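Local coordinates for sialyltransferase 0160 (PDB 4R84), which probably transfers sialic acid from CMP-sialic acid to galactose-ended glycans, as a bacterial glycosyltransferase of the GT-B structural group, at residues Trp284-Asp289 and Arg310-Ser315. Residues are numbered along the deposited sequence; the frame is centred on the assembly and turned at random.
Sequences WHKLYD and RDYLGS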
ATOM      1  N   TRP A 284     -10.202  13.991  -3.406  1.00 20.98           N
ATOM      2  CA  TRP A 284     -10.493  13.455  -2.076  1.00 16.83           C
ATOM      3  C   TRP A 284      -9.814  14.265  -0.979  1.00 21.43           C
ATOM      4  O   TRP A 284     -10.359  14.389   0.120  1.00 24.11           O
ATOM      5  CB  TRP A 284     -10.104  11.985  -1.996  1.00 19.12           C
ATOM      6  CG  TRP A 284     -11.074  11.157  -2.800  1.00 17.15           C
ATOM      7  CD1 TRP A 284     -10.993  10.853  -4.129  1.00 23.87           C
ATOM      8  CD2 TRP A 284     -12.282  10.560  -2.326  1.00 16.20           C
ATOM      9  NE1 TRP A 284     -12.082  10.104  -4.508  1.00 23.27           N
ATOM     10  CE2 TRP A 284     -12.894   9.917  -3.414  1.00 23.46           C
ATOM     11  CE3 TRP A 284     -12.921  10.519  -1.075  1.00 21.55           C
ATOM     12  CZ2 TRP A 284     -14.101   9.220  -3.296  1.00 23.20           C
ATOM     13  CZ3 TRP A 284     -14.119   9.830  -0.957  1.00 25.35           C
ATOM     14  CH2 TRP A 284     -14.695   9.188  -2.062  1.00 28.12           C
ATOM     15  N   HIS A 285      -8.652  14.841  -1.283  1.00 19.90           N
ATOM     16  CA  HIS A 285      -7.914  15.623  -0.284  1.00 21.93           C
ATOM     17  C   HIS A 285      -8.600  16.953   0.060  1.00 22.79           C
ATOM     18  O   HIS A 285      -8.241  17.601   1.042  1.00 26.19           O
ATOM     19  CB  HIS A 285      -6.490  15.880  -0.770  1.00 23.02           C
ATOM     20  CG  HIS A 285      -6.415  16.802  -1.944  1.00 22.71           C
ATOM     21  ND1 HIS A 285      -7.001  16.506  -3.156  1.00 19.47           N
ATOM     22  CD2 HIS A 285      -5.822  18.011  -2.095  1.00 25.69           C
ATOM     23  CE1 HIS A 285      -6.781  17.499  -4.002  1.00 22.61           C
ATOM     24  NE2 HIS A 285      -6.067  18.423  -3.382  1.00 28.62           N
ATOM     25  N   LYS A 286      -9.589  17.344  -0.742  1.00 25.61           N
ATOM     26  CA  LYS A 286     -10.387  18.551  -0.493  1.00 24.75           C
ATOM     27  C   LYS A 286     -11.474  18.289   0.534  1.00 26.32           C
ATOM     28  O   LYS A 286     -12.069  19.217   1.083  1.00 29.09           O
ATOM     29  CB  LYS A 286     -11.031  19.051  -1.794  1.00 25.53           C
ATOM     30  CG  LYS A 286     -10.084  19.545  -2.883  1.00 32.17           C
ATOM     31  CD  LYS A 286      -9.530  20.926  -2.572  1.00 43.07           C
ATOM     32  CE  LYS A 286      -8.189  20.879  -1.886  1.00 54.78           C
ATOM     33  NZ  LYS A 286      -7.698  22.258  -1.598  1.00 66.21           N
ATOM     34  N   LEU A 287     -11.751  17.020   0.782  1.00 21.62           N
ATOM     35  CA  LEU A 287     -12.860  16.652   1.659  1.00 21.48           C
ATOM     36  C   LEU A 287     -12.453  15.854   2.890  1.00 19.68           C
ATOM     37  O   LEU A 287     -13.148  15.883   3.918  1.00 22.22           O
ATOM     38  CB  LEU A 287     -13.901  15.858   0.864  1.00 17.50           C
ATOM     39  CG  LEU A 287     -14.494  16.603  -0.335  1.00 29.99           C
ATOM     40  CD1 LEU A 287     -15.443  15.704  -1.119  1.00 39.68           C
ATOM     41  CD2 LEU A 287     -15.206  17.866   0.103  1.00 30.31           C
ATOM     42  N   TYR A 288     -11.336  15.141   2.786  1.00 23.94           N
ATOM     43  CA  TYR A 288     -10.823  14.295   3.854  1.00 21.55           C
ATOM     44  C   TYR A 288      -9.316  14.409   3.900  1.00 25.26           C
ATOM     45  O   TYR A 288      -8.693  14.816   2.916  1.00 24.21           O
ATOM     46  CB  TYR A 288     -11.204  12.830   3.635  1.00 21.00           C
ATOM     47  CG  TYR A 288     -12.685  12.602   3.514  1.00 19.61           C
ATOM     48  CD1 TYR A 288     -13.478  12.445   4.641  1.00 22.91           C
ATOM     49  CD2 TYR A 288     -13.299  12.570   2.254  1.00 20.48           C
ATOM     50  CE1 TYR A 288     -14.852  12.256   4.528  1.00 22.61           C
ATOM     51  CE2 TYR A 288     -14.655  12.377   2.129  1.00 24.88           C
ATOM     52  CZ  TYR A 288     -15.429  12.225   3.270  1.00 29.05           C
ATOM     53  OH  TYR A 288     -16.781  12.037   3.145  1.00 28.32           O
ATOM     54  N   ASP A 289      -8.734  14.045   5.037  1.00 21.39           N
ATOM     55  CA  ASP A 289      -7.284  13.939   5.167  1.00 18.64           C
ATOM     56  C   ASP A 289      -6.793  12.773   4.314  1.00 18.11           C
ATOM     57  O   ASP A 289      -6.965  11.618   4.688  1.00 20.34           O
ATOM     58  CB  ASP A 289      -6.887  13.744   6.629  1.00 23.43           C
ATOM     59  CG  ASP A 289      -5.390  13.812   6.841  1.00 38.95           C
ATOM     60  OD1 ASP A 289      -4.655  14.121   5.877  1.00 37.85           O
ATOM     61  OD2 ASP A 289      -4.949  13.601   7.987  1.00 37.44           O
ATOM     62  N   ARG A 310       0.226  19.181  -9.744  1.00 26.20           N
ATOM     63  CA  ARG A 310       1.188  19.130  -8.643  1.00 25.40           C
ATOM     64  C   ARG A 310       0.863  20.160  -7.567  1.00 23.53           C
ATOM     65  O   ARG A 310       0.821  19.849  -6.357  1.00 24.79           O
ATOM     66  CB  ARG A 310       2.603  19.387  -9.164  1.00 27.74           C
ATOM     67  CG  ARG A 310       3.664  19.351  -8.087  1.00 26.65           C
ATOM     68  CD  ARG A 310       4.975  19.848  -8.620  1.00 36.58           C
ATOM     69  NE  ARG A 310       4.859  21.210  -9.147  1.00 40.73           N
ATOM     70  CZ  ARG A 310       5.799  21.801  -9.872  1.00 42.25           C
ATOM     71  NH1 ARG A 310       6.909  21.137 -10.167  1.00 40.23           N
ATOM     72  NH2 ARG A 310       5.623  23.037 -10.319  1.00 42.65           N
ATOM     73  N   ASP A 311       0.594  21.377  -8.017  1.00 27.43           N
ATOM     74  CA  ASP A 311       0.255  22.464  -7.104  1.00 35.91           C
ATOM     75  C   ASP A 311      -1.091  22.226  -6.435  1.00 36.63           C
ATOM     76  O   ASP A 311      -1.260  22.524  -5.254  1.00 27.92           O
ATOM     77  CB  ASP A 311       0.243  23.801  -7.842  1.00 40.52           C
ATOM     78  CG  ASP A 311       1.618  24.204  -8.339  1.00 58.65           C
ATOM     79  OD1 ASP A 311       2.621  23.681  -7.802  1.00 58.31           O
ATOM     80  OD2 ASP A 311       1.697  25.040  -9.266  1.00 65.34           O
ATOM     81  N   TYR A 312      -2.030  21.671  -7.195  1.00 31.34           N
ATOM     82  CA  TYR A 312      -3.385  21.409  -6.706  1.00 24.24           C
ATOM     83  C   TYR A 312      -3.394  20.344  -5.622  1.00 23.56           C
ATOM     84  O   TYR A 312      -4.173  20.426  -4.671  1.00 25.91           O
ATOM     85  CB  TYR A 312      -4.295  20.972  -7.859  1.00 31.94           C
ATOM     86  CG  TYR A 312      -5.753  20.819  -7.482  1.00 25.49           C
ATOM     87  CD1 TYR A 312      -6.537  21.932  -7.216  1.00 33.38           C
ATOM     88  CD2 TYR A 312      -6.345  19.561  -7.386  1.00 26.80           C
ATOM     89  CE1 TYR A 312      -7.865  21.804  -6.871  1.00 28.23           C
ATOM     90  CE2 TYR A 312      -7.677  19.419  -7.048  1.00 25.05           C
ATOM     91  CZ  TYR A 312      -8.438  20.551  -6.794  1.00 33.34           C
ATOM     92  OH  TYR A 312      -9.768  20.441  -6.453  1.00 27.71           O
ATOM     93  N   LEU A 313      -2.559  19.323  -5.780  1.00 23.78           N
ATOM     94  CA  LEU A 313      -2.484  18.269  -4.762  1.00 21.63           C
ATOM     95  C   LEU A 313      -1.651  18.716  -3.578  1.00 23.78           C
ATOM     96  O   LEU A 313      -1.942  18.356  -2.429  1.00 24.82           O
ATOM     97  CB  LEU A 313      -1.884  16.993  -5.345  1.00 22.78           C
ATOM     98  CG  LEU A 313      -2.654  16.354  -6.500  1.00 25.26           C
ATOM     99  CD1 LEU A 313      -1.980  15.082  -6.967  1.00 23.56           C
ATOM    100  CD2 LEU A 313      -4.068  16.056  -6.042  1.00 25.55           C
ATOM    101  N   GLY A 314      -0.610  19.495  -3.863  1.00 25.20           N
ATOM    102  CA  GLY A 314       0.246  20.012  -2.812  1.00 32.31           C
ATOM    103  C   GLY A 314       0.844  18.923  -1.942  1.00 23.44           C
ATOM    104  O   GLY A 314       1.369  17.918  -2.441  1.00 25.22           O
ATOM    105  N   SER A 315       0.749  19.111  -0.629  1.00 24.31           N
ATOM    106  CA  SER A 315       1.388  18.196   0.303  1.00 24.31           C
ATOM    107  C   SER A 315       0.707  16.825   0.360  1.00 28.13           C
ATOM    108  O   SER A 315       1.261  15.892   0.936  1.00 24.38           O
ATOM    109  CB  SER A 315       1.420  18.808   1.702  1.00 32.10           C
ATOM    110  OG  SER A 315       0.112  19.117   2.150  1.00 39.55           O
TER
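H285 reaches from the loop ahead of strand 290-294 to the C-terminal end of helix 307-313, where its NE2 donates a hydrogen bond of 3.0 Å to the backbone O of Y312. The bond is moderately bent, with 149° at the hydrogen; the oxygen meets the imidazole edge somewhat tilted out of the ring plane, and the donor is likewise tilted from the carbonyl plane. The imidazole edge also faces the phenol of Y312 in an offset edge-to-face pair: the planes are nearly perpendicular, the centroids are 5.4 Å apart, and CE1 of H285 comes to 3.7 Å from CE2 of Y312. The same CE1 meets the CD2 methyl of L313 at 3.7 Å. H285 has CG between its backbone N and carbonyl carbon (chi1 68°), a torsion that carries the ring out to the helix. In Y312, CG lies anti to the backbone N (chi1 -174°); the CB bond points neither toward the loop nor away from it, but the torsion brings the far end of the ring close to it. K286 CG lies over one face of the H285 imidazole, toward its rim, and also packs 3.7 Å from OH of Y312; its chain then bends at chi2 and chi3, leaving NZ above the phenol at a range allowing at most a weak cation-pi attraction. The phenol OH is hydrogen-bonded to N283, and helix 252-267 packs against the ring. H285 thus ties loop and helix end to strand 290-294 of the Rossmann-like domain, where the Y292 hydroxyl bonds ND1. Both imidazole nitrogens are engaged, which fixes the ring's rotation; with NE2 protonated, the pattern is consistent with ND1 accepting from Y292 if the ring is neutral.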